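Local coordinates for macrolide export ATP-binding/permease protein MacB (Actinobacillus actinomycetemcomitans, PDB 3FTJ) that probably forms the inner-membrane ABC transporter of a tripartite efflux system giving macrolide resistance, this chain being its periplasmic region, at residues S57-L62 / S71-G76; V108-A113 / S153-S158; S103-V108 / N131-R136; L62-K67 / K115-N120. All blocks are in the same frame, centred on the assembly; numbering follows the deposited sequence.

Contact 1: residues S57-L62 / S71-G76; sequences SSSGIL and SANLYG
This is an antiparallel strand pairing, Ser57-Leu62 against Ser71-Gly76, within the beta hairpin of strands 49-64 and 67-77. Two hydrogen-bonded pairs carry it. Ser58 faces Leu74: Leu74 N gives to Ser58 O at 2.9 Å, and Ser58 N returns a bond to Leu74 O. Gly60 faces Ala72: Gly60 N gives to Ala72 O with an N-H...O angle of 162°, and Ala72 N gives to Gly60 O. Ser71 also lies opposite Gly60, which makes a G1 beta bulge where the second strand turns a corner. The hairpin lies in the mixed sheet of the MacB-like periplasmic core domain, and strand 155-159 continues the sheet beyond residues 71-76. On the side of the pair that holds Ser57, Ser59, Asn73 and Tyr75, the side-chain contacts are small. Ser59 holds OG anti to its own N (chi1 176°), and this brings OG within 3.5 Å of Ser71 CA. The CB of Ser59 meets Asn73 OD1 at 3.4 Å. Ser57 brings its CB obliquely to the Tyr75 ring, 3.5 Å from CD1. The other side holds Ser58, Ala72 and Leu74. There Leu74 touches Phe130, and Ala72 CB packs on Leu62 CB at 3.8 Å.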
loop_
_atom_site.group_PDB
_atom_site.type_symbol
_atom_site.label_atom_id
_atom_site.label_comp_id
_atom_site.label_asym_id
_atom_site.label_seq_id
_atom_site.Cartn_x
_atom_site.Cartn_y
_atom_site.Cartn_z
ATOM N N SER A 57 -3.642 -4.198 -5.581
ATOM C CA SER A 57 -4.933 -3.565 -5.809
ATOM C C SER A 57 -5.565 -4.023 -7.106
ATOM O O SER A 57 -4.931 -4.703 -7.924
ATOM C CB SER A 57 -4.822 -2.039 -5.806
ATOM O OG SER A 57 -4.048 -1.576 -6.896
ATOM N N SER A 58 -6.824 -3.625 -7.270
ATOM C CA SER A 58 -7.631 -3.946 -8.432
ATOM C C SER A 58 -8.598 -2.791 -8.612
ATOM O O SER A 58 -8.965 -2.126 -7.649
ATOM C CB SER A 58 -8.406 -5.241 -8.191
ATOM O OG SER A 58 -9.004 -5.728 -9.385
ATOM N N SER A 59 -8.997 -2.542 -9.848
ATOM C CA SER A 59 -9.915 -1.459 -10.165
ATOM C C SER A 59 -11.140 -2.078 -10.811
ATOM O O SER A 59 -11.027 -2.791 -11.806
ATOM C CB SER A 59 -9.241 -0.487 -11.125
ATOM O OG SER A 59 -10.126 0.535 -11.521
ATOM N N GLY A 60 -12.312 -1.836 -10.239
ATOM C CA GLY A 60 -13.499 -2.539 -10.684
ATOM C C GLY A 60 -14.788 -1.792 -10.409
ATOM O O GLY A 60 -14.782 -0.575 -10.225
ATOM N N ILE A 61 -15.895 -2.531 -10.379
ATOM C CA ILE A 61 -17.211 -1.934 -10.235
ATOM C C ILE A 61 -17.709 -2.091 -8.816
ATOM O O ILE A 61 -17.759 -3.202 -8.285
ATOM C CB ILE A 61 -18.228 -2.545 -11.235
ATOM C CG1 ILE A 61 -17.946 -2.049 -12.651
ATOM C CG2 ILE A 61 -19.644 -2.139 -10.879
ATOM C CD1 ILE A 61 -16.640 -2.507 -13.216
ATOM N N LEU A 62 -18.058 -0.968 -8.201
ATOM C CA LEU A 62 -18.531 -0.955 -6.823
ATOM C C LEU A 62 -20.017 -0.643 -6.800
ATOM O O LEU A 62 -20.437 0.429 -7.245
ATOM C CB LEU A 62 -17.784 0.122 -6.031
ATOM C CG LEU A 62 -17.749 0.053 -4.504
ATOM C CD1 LEU A 62 -17.410 1.410 -3.925
ATOM C CD2 LEU A 62 -19.065 -0.407 -3.959
ATOM N N SER A 71 -14.340 2.156 -11.918
ATOM C CA SER A 71 -12.988 2.503 -11.504
ATOM C C SER A 71 -12.921 2.869 -10.025
ATOM O O SER A 71 -12.393 3.916 -9.645
ATOM C CB SER A 71 -12.399 3.606 -12.387
ATOM O OG SER A 71 -13.335 4.647 -12.603
ATOM N N ALA A 72 -13.488 2.000 -9.198
ATOM C CA ALA A 72 -13.221 2.029 -7.774
ATOM C C ALA A 72 -11.981 1.176 -7.571
ATOM O O ALA A 72 -11.912 0.052 -8.070
ATOM C CB ALA A 72 -14.387 1.453 -6.999
ATOM N N ASN A 73 -11.006 1.720 -6.851
ATOM C CA ASN A 73 -9.775 1.014 -6.533
ATOM C C ASN A 73 -9.828 0.357 -5.174
ATOM O O ASN A 73 -9.904 1.040 -4.150
ATOM C CB ASN A 73 -8.601 1.981 -6.571
ATOM C CG ASN A 73 -8.449 2.634 -7.914
ATOM O OD1 ASN A 73 -8.297 1.953 -8.926
ATOM N ND2 ASN A 73 -8.511 3.964 -7.941
ATOM N N LEU A 74 -9.800 -0.969 -5.166
ATOM C CA LEU A 74 -9.684 -1.722 -3.927
ATOM C C LEU A 74 -8.228 -2.068 -3.701
ATOM O O LEU A 74 -7.610 -2.748 -4.518
ATOM C CB LEU A 74 -10.509 -3.007 -3.981
ATOM C CG LEU A 74 -10.516 -3.894 -2.732
ATOM C CD1 LEU A 74 -11.131 -3.174 -1.527
ATOM C CD2 LEU A 74 -11.282 -5.179 -3.034
ATOM N N TYR A 75 -7.686 -1.582 -2.592
ATOM C CA TYR A 75 -6.335 -1.916 -2.174
ATOM C C TYR A 75 -6.391 -3.010 -1.128
ATOM O O TYR A 75 -7.218 -2.964 -0.212
ATOM C CB TYR A 75 -5.648 -0.693 -1.584
ATOM C CG TYR A 75 -5.362 0.381 -2.592
ATOM C CD1 TYR A 75 -4.202 0.344 -3.364
ATOM C CD2 TYR A 75 -6.247 1.434 -2.781
ATOM C CE1 TYR A 75 -3.939 1.326 -4.301
ATOM C CE2 TYR A 75 -5.986 2.423 -3.708
ATOM C CZ TYR A 75 -4.828 2.364 -4.464
ATOM O OH TYR A 75 -4.570 3.352 -5.386
ATOM N N GLY A 76 -5.523 -4.004 -1.287
ATOM C CA GLY A 76 -5.333 -5.026 -0.280
ATOM C C GLY A 76 -4.020 -4.690 0.374
ATOM O O GLY A 76 -2.967 -4.881 -0.228
#

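Contact 2: residues V108-A113 / S153-S158; sequences VLDESA and SLNLYS
Asp110 and Asn155 lie side by side and point the same way, joining the strand-to-helix passage at Asp110 to the start of strand 155-159. Asn155 ND2 gives a nearly straight hydrogen bond to Asp110 OD1, 3.2 Å long with an N-H...O angle of 169°. OD1 lies in the plane of the Asn155 amide. The amide nitrogen, however, meets the carboxylate from above its plane, and the two planes are turned 48° apart. The backbone ties the same residues, since Asp110 N gives to Asn155 O at 3.2 Å. Asp110 is also at the N-cap of helix 111-118. Its other oxygen, OD2, is placed to accept from Ser112 N, but it lies too close to Asp143 for that bond to be certain. The strands are antiparallel neighbours in the sheet of the periplasmic core domain. Val108 and Tyr157 form a hydrogen-bonded pair, with Val108 N 2.7 Å from Tyr157 O and Tyr157 N bonded back to Val108 O. The Tyr157 ring comes obliquely to that same carbonyl, CD2 lying 3.4 Å from Val108 O. This ring also meets those of Tyr75 and Tyr81. Leu109 and Leu156 form the non-hydrogen-bonded pair. Their side chains run alongside each other on the side away from Tyr157, and the two CD2 methyls touch at 3.5 Å. The Leu109 CG is anti to its carbonyl carbon (chi1 -61°), and the end of the chain leans toward Leu156. From the first turn of the helix, Ala113 CB reaches Leu156 CD2 at 4.1 Å and Asn155 O at 3.6 Å.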
loop_
_atom_site.group_PDB
_atom_site.type_symbol
_atom_site.label_atom_id
_atom_site.label_comp_id
_atom_site.label_asym_id
_atom_site.label_seq_id
_atom_site.Cartn_x
_atom_site.Cartn_y
_atom_site.Cartn_z
ATOM N N VAL A 108 -12.013 0.085 4.600
ATOM C CA VAL A 108 -11.862 1.437 5.115
ATOM C C VAL A 108 -11.941 2.410 3.938
ATOM O O VAL A 108 -11.219 2.261 2.956
ATOM C CB VAL A 108 -10.532 1.605 5.890
ATOM C CG1 VAL A 108 -10.297 3.061 6.248
ATOM C CG2 VAL A 108 -10.534 0.729 7.152
ATOM N N LEU A 109 -12.830 3.397 4.029
ATOM C CA LEU A 109 -13.031 4.335 2.934
ATOM C C LEU A 109 -12.112 5.551 2.984
ATOM O O LEU A 109 -11.694 6.013 4.047
ATOM C CB LEU A 109 -14.484 4.802 2.874
ATOM C CG LEU A 109 -15.549 3.735 2.647
ATOM C CD1 LEU A 109 -16.891 4.414 2.418
ATOM C CD2 LEU A 109 -15.184 2.860 1.466
ATOM N N ASP A 110 -11.805 6.048 1.797
ATOM C CA ASP A 110 -11.153 7.330 1.604
ATOM C C ASP A 110 -12.170 8.431 1.914
ATOM O O ASP A 110 -13.375 8.225 1.794
ATOM C CB ASP A 110 -10.734 7.409 0.136
ATOM C CG ASP A 110 -9.928 8.615 -0.179
ATOM O OD1 ASP A 110 -8.738 8.450 -0.532
ATOM O OD2 ASP A 110 -10.486 9.729 -0.083
ATOM N N GLU A 111 -11.686 9.599 2.318
ATOM C CA GLU A 111 -12.555 10.738 2.581
ATOM C C GLU A 111 -13.440 11.013 1.370
ATOM O O GLU A 111 -14.668 11.106 1.477
ATOM C CB GLU A 111 -11.707 11.972 2.888
ATOM C CG GLU A 111 -12.430 13.070 3.621
ATOM C CD GLU A 111 -12.466 12.834 5.116
ATOM O OE1 GLU A 111 -12.791 11.697 5.524
ATOM O OE2 GLU A 111 -12.175 13.784 5.881
ATOM N N SER A 112 -12.813 11.128 0.208
ATOM C CA SER A 112 -13.550 11.442 -1.007
ATOM C C SER A 112 -14.396 10.264 -1.498
ATOM O O SER A 112 -15.388 10.462 -2.205
ATOM C CB SER A 112 -12.605 11.944 -2.103
ATOM O OG SER A 112 -11.532 11.043 -2.300
ATOM N N ALA A 113 -14.015 9.046 -1.120
ATOM C CA ALA A 113 -14.821 7.874 -1.449
ATOM C C ALA A 113 -16.119 7.909 -0.645
ATOM O O ALA A 113 -17.206 7.694 -1.191
ATOM C CB ALA A 113 -14.050 6.580 -1.172
ATOM N N SER A 153 -10.310 9.633 -5.644
ATOM C CA SER A 153 -10.857 8.959 -6.818
ATOM C C SER A 153 -11.282 7.528 -6.516
ATOM O O SER A 153 -10.876 6.590 -7.196
ATOM C CB SER A 153 -9.854 8.984 -7.969
ATOM O OG SER A 153 -9.880 10.242 -8.624
ATOM N N LEU A 154 -12.121 7.381 -5.497
ATOM C CA LEU A 154 -12.658 6.086 -5.076
ATOM C C LEU A 154 -11.609 5.083 -4.641
ATOM O O LEU A 154 -11.331 4.101 -5.337
ATOM C CB LEU A 154 -13.570 5.483 -6.132
ATOM C CG LEU A 154 -15.033 5.734 -5.791
ATOM C CD1 LEU A 154 -15.309 7.225 -5.797
ATOM C CD2 LEU A 154 -15.934 5.011 -6.775
ATOM N N ASN A 155 -11.043 5.340 -3.470
ATOM C CA ASN A 155 -10.097 4.427 -2.869
ATOM C C ASN A 155 -10.758 3.676 -1.724
ATOM O O ASN A 155 -11.360 4.285 -0.837
ATOM C CB ASN A 155 -8.871 5.195 -2.381
ATOM C CG ASN A 155 -8.167 5.939 -3.508
ATOM O OD1 ASN A 155 -7.778 5.342 -4.509
ATOM N ND2 ASN A 155 -8.010 7.246 -3.351
ATOM N N LEU A 156 -10.669 2.348 -1.769
ATOM C CA LEU A 156 -11.094 1.508 -0.654
ATOM C C LEU A 156 -9.911 0.674 -0.161
ATOM O O LEU A 156 -9.131 0.169 -0.966
ATOM C CB LEU A 156 -12.240 0.577 -1.056
ATOM C CG LEU A 156 -13.440 1.084 -1.865
ATOM C CD1 LEU A 156 -14.674 0.326 -1.408
ATOM C CD2 LEU A 156 -13.677 2.562 -1.720
ATOM N N TYR A 157 -9.792 0.521 1.156
ATOM C CA TYR A 157 -8.676 -0.213 1.743
ATOM C C TYR A 157 -9.139 -1.417 2.545
ATOM O O TYR A 157 -9.953 -1.293 3.455
ATOM C CB TYR A 157 -7.842 0.708 2.633
ATOM C CG TYR A 157 -7.396 1.967 1.926
ATOM C CD1 TYR A 157 -6.322 1.948 1.054
ATOM C CD2 TYR A 157 -8.055 3.166 2.124
ATOM C CE1 TYR A 157 -5.906 3.090 0.401
ATOM C CE2 TYR A 157 -7.650 4.318 1.473
ATOM C CZ TYR A 157 -6.572 4.270 0.615
ATOM O OH TYR A 157 -6.158 5.407 -0.033
ATOM N N SER A 158 -8.591 -2.577 2.208
ATOM C CA SER A 158 -9.012 -3.846 2.781
ATOM C C SER A 158 -7.751 -4.641 3.107
ATOM O O SER A 158 -6.678 -4.318 2.599
ATOM C CB SER A 158 -9.883 -4.579 1.755
ATOM O OG SER A 158 -10.595 -5.657 2.319
#

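Contact 3: residues S103-V108 / N131-R136; sequences SNQVVV and NKRPFR
Gln105 reaches across to Arg133, Pro134 and Phe135 just before strand 106-110 pairs in parallel with strand 133-141. Its CB lies 3.4 Å from Pro134 O and also touches Phe135 CD2. CG sits above one face of the Phe135 ring, offset toward the rim. Beyond CG the chain is extended (chi2 163°), which carries the amide on past the ring to the start of the other strand. CD rests on Arg133 CD at 3.5 Å. NE2 gives a short hydrogen bond of 2.6 Å to Pro134 O. That bond lies in the carbonyl plane and in the plane of the amide. OE1 takes a weak bond from Arg133 NH1, whose guanidinium is turned almost at right angles to the amide. The Gln105 backbone is the centre of an inverse gamma turn, and its O accepts from Arg136 N at 2.9 Å. Arg136 O then accepts from Val107 N, giving the parallel bridge of Val106 with Arg136. Val106 CG1 lies over one face of the Arg136 guanidinium, 3.7 Å from NH2. Val107 CG1 meets Phe135 CB at 4.0 Å. Thr162 of helix 160-168 also touches Gln105 and Phe135. The Gln105 amide thus uses both ends, NE2 firmly and OE1 weakly, and ties down the start of strand 133-141 next to the backbone bonds of the bridge.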
loop_
_atom_site.group_PDB
_atom_site.type_symbol
_atom_site.label_atom_id
_atom_site.label_comp_id
_atom_site.label_asym_id
_atom_site.label_seq_id
_atom_site.Cartn_x
_atom_site.Cartn_y
_atom_site.Cartn_z
ATOM N N SER A 103 -8.848 -12.683 7.295
ATOM C CA SER A 103 -9.239 -12.288 5.945
ATOM C C SER A 103 -10.680 -11.776 5.935
ATOM O O SER A 103 -11.504 -12.242 5.156
ATOM C CB SER A 103 -9.099 -13.472 4.982
ATOM O OG SER A 103 -7.738 -13.865 4.856
ATOM N N ASN A 104 -10.975 -10.824 6.812
ATOM C CA ASN A 104 -12.320 -10.277 6.924
ATOM C C ASN A 104 -12.641 -9.376 5.742
ATOM O O ASN A 104 -11.790 -8.600 5.284
ATOM C CB ASN A 104 -12.479 -9.485 8.227
ATOM C CG ASN A 104 -12.684 -10.377 9.443
ATOM O OD1 ASN A 104 -12.544 -9.932 10.582
ATOM N ND2 ASN A 104 -13.010 -11.637 9.208
ATOM N N GLN A 105 -13.875 -9.474 5.253
ATOM C CA GLN A 105 -14.334 -8.610 4.172
ATOM C C GLN A 105 -14.811 -7.292 4.751
ATOM O O GLN A 105 -16.010 -7.017 4.842
ATOM C CB GLN A 105 -15.426 -9.296 3.353
ATOM C CG GLN A 105 -14.881 -10.458 2.537
ATOM C CD GLN A 105 -15.962 -11.412 2.048
ATOM O OE1 GLN A 105 -15.747 -12.615 1.986
ATOM N NE2 GLN A 105 -17.126 -10.875 1.702
ATOM N N VAL A 106 -13.847 -6.495 5.190
ATOM C CA VAL A 106 -14.132 -5.179 5.730
ATOM C C VAL A 106 -13.356 -4.168 4.920
ATOM O O VAL A 106 -12.302 -4.482 4.367
ATOM C CB VAL A 106 -13.728 -5.059 7.225
ATOM C CG1 VAL A 106 -14.599 -5.975 8.100
ATOM C CG2 VAL A 106 -12.253 -5.374 7.409
ATOM N N VAL A 107 -13.870 -2.952 4.844
ATOM C CA VAL A 107 -13.199 -1.939 4.061
ATOM C C VAL A 107 -13.116 -0.620 4.807
ATOM O O VAL A 107 -14.016 -0.259 5.576
ATOM C CB VAL A 107 -13.878 -1.772 2.667
ATOM C CG1 VAL A 107 -15.326 -1.360 2.811
ATOM C CG2 VAL A 107 -13.117 -0.771 1.836
ATOM N N VAL A 108 -12.013 0.085 4.600
ATOM C CA VAL A 108 -11.862 1.437 5.115
ATOM C C VAL A 108 -11.941 2.410 3.938
ATOM O O VAL A 108 -11.219 2.261 2.956
ATOM C CB VAL A 108 -10.532 1.605 5.890
ATOM C CG1 VAL A 108 -10.297 3.061 6.248
ATOM C CG2 VAL A 108 -10.534 0.729 7.152
ATOM N N ASN A 131 -16.892 -5.953 -7.500
ATOM C CA ASN A 131 -16.932 -7.075 -8.441
ATOM C C ASN A 131 -17.678 -8.283 -7.866
ATOM O O ASN A 131 -17.178 -9.419 -7.904
ATOM C CB ASN A 131 -15.518 -7.469 -8.887
ATOM C CG ASN A 131 -14.962 -6.541 -9.968
ATOM O OD1 ASN A 131 -13.825 -6.701 -10.412
ATOM N ND2 ASN A 131 -15.767 -5.571 -10.396
ATOM N N LYS A 132 -18.860 -8.011 -7.311
ATOM C CA LYS A 132 -19.773 -9.032 -6.787
ATOM C C LYS A 132 -19.485 -9.496 -5.350
ATOM O O LYS A 132 -20.272 -10.240 -4.775
ATOM C CB LYS A 132 -19.846 -10.240 -7.724
ATOM C CG LYS A 132 -20.383 -9.907 -9.105
ATOM C CD LYS A 132 -20.356 -11.133 -9.995
ATOM C CE LYS A 132 -21.389 -12.147 -9.561
ATOM N NZ LYS A 132 -21.425 -13.293 -10.510
ATOM N N ARG A 133 -18.368 -9.056 -4.779
ATOM C CA ARG A 133 -17.983 -9.474 -3.434
ATOM C C ARG A 133 -18.324 -8.394 -2.400
ATOM O O ARG A 133 -17.850 -7.269 -2.503
ATOM C CB ARG A 133 -16.486 -9.798 -3.402
ATOM C CG ARG A 133 -15.904 -9.948 -2.005
ATOM C CD ARG A 133 -16.082 -11.350 -1.492
ATOM N NE ARG A 133 -15.479 -12.320 -2.402
ATOM C CZ ARG A 133 -15.477 -13.632 -2.192
ATOM N NH1 ARG A 133 -16.041 -14.126 -1.098
ATOM N NH2 ARG A 133 -14.911 -14.447 -3.066
ATOM N N PRO A 134 -19.158 -8.734 -1.403
ATOM C CA PRO A 134 -19.586 -7.764 -0.391
ATOM C C PRO A 134 -18.554 -7.497 0.706
ATOM O O PRO A 134 -18.012 -8.439 1.284
ATOM C CB PRO A 134 -20.826 -8.442 0.200
ATOM C CG PRO A 134 -20.461 -9.868 0.167
ATOM C CD PRO A 134 -19.887 -10.003 -1.244
ATOM N N PHE A 135 -18.308 -6.220 0.985
ATOM C CA PHE A 135 -17.438 -5.781 2.071
ATOM C C PHE A 135 -18.208 -4.847 2.985
ATOM O O PHE A 135 -18.994 -4.019 2.512
ATOM C CB PHE A 135 -16.241 -4.999 1.529
ATOM C CG PHE A 135 -15.236 -5.839 0.817
ATOM C CD1 PHE A 135 -15.437 -6.211 -0.501
ATOM C CD2 PHE A 135 -14.074 -6.239 1.453
ATOM C CE1 PHE A 135 -14.505 -6.989 -1.165
ATOM C CE2 PHE A 135 -13.131 -7.005 0.787
ATOM C CZ PHE A 135 -13.350 -7.384 -0.521
ATOM N N ARG A 136 -17.961 -4.959 4.287
ATOM C CA ARG A 136 -18.589 -4.066 5.260
ATOM C C ARG A 136 -17.683 -2.881 5.602
ATOM O O ARG A 136 -16.519 -3.063 5.951
ATOM C CB ARG A 136 -18.963 -4.842 6.527
ATOM C CG ARG A 136 -19.438 -3.972 7.668
ATOM C CD ARG A 136 -20.009 -4.823 8.798
ATOM N NE ARG A 136 -19.061 -5.832 9.266
ATOM C CZ ARG A 136 -18.129 -5.611 10.187
ATOM N NH1 ARG A 136 -18.018 -4.408 10.736
ATOM N NH2 ARG A 136 -17.307 -6.585 10.563
#

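Contact 4: residues L62-K67 / K115-N120; sequences LVVGNK and KAIFAN
Ile117 meets Val64 and Leu62 where the last turn of helix 111-118 packs on the end of strand 49-64. Its two branches divide the work. CG2 presses on Val64 and lies 3.2 Å from Val64 CG2. Val64 CG1 is 3.4 Å from the same Ile117 CG2. Both distances are tighter than usual for carbons. CG1 of Ile117 is anti to the carbonyl carbon (chi1 -62°), and with chi2 extended it sends CD1 to Leu62 CD1 at 3.5 Å. The side chain of Ile117 crosses those of Val64 and Leu62 at about a right angle. Val64 places CG1 anti to its own N (chi1 -175°), and that methyl also comes obliquely to the Phe118 ring, 3.7 Å from CE2. One face of this ring lies against Ile117 CG2, 3.7 Å above the plane and toward the rim. Ile117 CG2, Val64 CG1 and the Phe118 ring thus form one three-way cluster. Val64 opens a type II' turn to Lys67, closed by the bonds Val64 N to Lys67 O and Lys67 N to Val64 O. This turn forms the tip of the hairpin. Val128 of strand 127-130 touches Leu62, Val64 and Phe118, and Phe69 touches Val64 and Ile117. The close contacts between helix and strand are all between carbons. The packing at Ile117 CG2 is tight, perhaps slightly strained, and the contact rests on buried carbon surface, not on directed bonds.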
loop_
_atom_site.group_PDB
_atom_site.type_symbol
_atom_site.label_atom_id
_atom_site.label_comp_id
_atom_site.label_asym_id
_atom_site.label_seq_id
_atom_site.Cartn_x
_atom_site.Cartn_y
_atom_site.Cartn_z
ATOM N N LEU A 62 -18.058 -0.968 -8.201
ATOM C CA LEU A 62 -18.531 -0.955 -6.823
ATOM C C LEU A 62 -20.017 -0.643 -6.800
ATOM O O LEU A 62 -20.437 0.429 -7.245
ATOM C CB LEU A 62 -17.784 0.122 -6.031
ATOM C CG LEU A 62 -17.749 0.053 -4.504
ATOM C CD1 LEU A 62 -17.410 1.410 -3.925
ATOM C CD2 LEU A 62 -19.065 -0.407 -3.959
ATOM N N VAL A 63 -20.810 -1.574 -6.282
ATOM C CA VAL A 63 -22.235 -1.329 -6.082
ATOM C C VAL A 63 -22.500 -0.936 -4.625
ATOM O O VAL A 63 -21.990 -1.569 -3.685
ATOM C CB VAL A 63 -23.090 -2.561 -6.443
ATOM C CG1 VAL A 63 -24.531 -2.376 -5.961
ATOM C CG2 VAL A 63 -23.038 -2.833 -7.939
ATOM N N VAL A 64 -23.268 0.133 -4.439
ATOM C CA VAL A 64 -23.647 0.567 -3.102
ATOM C C VAL A 64 -25.124 0.892 -3.113
ATOM O O VAL A 64 -25.548 1.868 -3.736
ATOM C CB VAL A 64 -22.887 1.815 -2.678
ATOM C CG1 VAL A 64 -23.215 2.165 -1.219
ATOM C CG2 VAL A 64 -21.380 1.616 -2.884
ATOM N N GLY A 65 -25.910 0.071 -2.428
ATOM C CA GLY A 65 -27.351 0.210 -2.482
ATOM C C GLY A 65 -27.790 -0.010 -3.911
ATOM O O GLY A 65 -27.583 -1.082 -4.471
ATOM N N ASN A 66 -28.380 1.014 -4.510
ATOM C CA ASN A 66 -28.811 0.927 -5.899
ATOM C C ASN A 66 -27.844 1.580 -6.874
ATOM O O ASN A 66 -28.078 1.570 -8.076
ATOM C CB ASN A 66 -30.199 1.544 -6.059
ATOM C CG ASN A 66 -31.273 0.729 -5.374
ATOM O OD1 ASN A 66 -31.282 -0.502 -5.454
ATOM N ND2 ASN A 66 -32.182 1.408 -4.685
ATOM N N LYS A 67 -26.763 2.146 -6.349
ATOM C CA LYS A 67 -25.805 2.895 -7.162
ATOM C C LYS A 67 -24.665 1.993 -7.621
ATOM O O LYS A 67 -24.279 1.065 -6.915
ATOM C CB LYS A 67 -25.247 4.085 -6.372
ATOM C CG LYS A 67 -26.293 5.105 -5.901
ATOM C CD LYS A 67 -25.761 5.941 -4.729
ATOM C CE LYS A 67 -26.718 7.073 -4.319
ATOM N NZ LYS A 67 -28.037 6.567 -3.812
ATOM N N LYS A 115 -17.615 10.513 0.572
ATOM C CA LYS A 115 -18.442 11.564 -0.000
ATOM C C LYS A 115 -19.129 11.136 -1.297
ATOM O O LYS A 115 -20.309 11.405 -1.492
ATOM C CB LYS A 115 -17.619 12.830 -0.248
ATOM C CG LYS A 115 -18.400 13.913 -0.982
ATOM C CD LYS A 115 -17.524 15.082 -1.396
ATOM C CE LYS A 115 -18.348 16.170 -2.074
ATOM N NZ LYS A 115 -17.480 17.227 -2.663
ATOM N N ALA A 116 -18.392 10.470 -2.179
ATOM C CA ALA A 116 -18.925 10.087 -3.485
ATOM C C ALA A 116 -20.013 9.025 -3.384
ATOM O O ALA A 116 -21.008 9.060 -4.109
ATOM C CB ALA A 116 -17.800 9.602 -4.394
ATOM N N ILE A 117 -19.821 8.087 -2.468
ATOM C CA ILE A 117 -20.690 6.925 -2.359
ATOM C C ILE A 117 -21.795 7.116 -1.331
ATOM O O ILE A 117 -22.873 6.542 -1.455
ATOM C CB ILE A 117 -19.877 5.710 -1.912
ATOM C CG1 ILE A 117 -18.806 5.374 -2.943
ATOM C CG2 ILE A 117 -20.784 4.523 -1.658
ATOM C CD1 ILE A 117 -17.697 4.545 -2.347
ATOM N N PHE A 118 -21.517 7.906 -0.301
ATOM C CA PHE A 118 -22.439 8.020 0.823
ATOM C C PHE A 118 -22.919 9.446 1.088
ATOM O O PHE A 118 -23.869 9.653 1.835
ATOM C CB PHE A 118 -21.817 7.419 2.086
ATOM C CG PHE A 118 -21.782 5.914 2.081
ATOM C CD1 PHE A 118 -20.579 5.230 2.019
ATOM C CD2 PHE A 118 -22.961 5.183 2.123
ATOM C CE1 PHE A 118 -20.551 3.844 2.009
ATOM C CE2 PHE A 118 -22.941 3.793 2.110
ATOM C CZ PHE A 118 -21.735 3.125 2.052
ATOM N N ALA A 119 -22.267 10.422 0.463
ATOM C CA ALA A 119 -22.607 11.822 0.678
ATOM C C ALA A 119 -22.739 12.108 2.173
ATOM O O ALA A 119 -21.755 12.027 2.909
ATOM C CB ALA A 119 -23.892 12.176 -0.058
ATOM N N ASN A 120 -23.955 12.417 2.621
ATOM C CA ASN A 120 -24.186 12.779 4.019
ATOM C C ASN A 120 -24.717 11.623 4.865
ATOM O O ASN A 120 -24.998 11.788 6.056
ATOM C CB ASN A 120 -25.111 13.999 4.119
ATOM C CG ASN A 120 -24.430 15.287 3.669
ATOM O OD1 ASN A 120 -23.522 15.788 4.337
ATOM N ND2 ASN A 120 -24.865 15.824 2.527
#

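How the contacts relate
All four contacts reach one mixed sheet in the periplasmic core domain, and contacts 2 and 4 also use helix 111-118. Contacts 1 to 3 are strand pairings with backbone bonds, to which contacts 2 and 3 add side-chain amide bonds. Contact 4 packs a helix on the strand end through side chains alone. Contacts 2 and 4 are buried. Contacts 1 and 3 are partly buried, in keeping with the run of serines in contact 1 and the arginines in contact 3. Contacts 1 and 4 share Leu62 on strand 49-64. Contacts 2 and 3 share Val108 on strand 106-110. The Tyr75 backbone of contact 1 is hydrogen-bonded to Leu156 of contact 2 and probably to Ser158, so the sheet continues from one to the other.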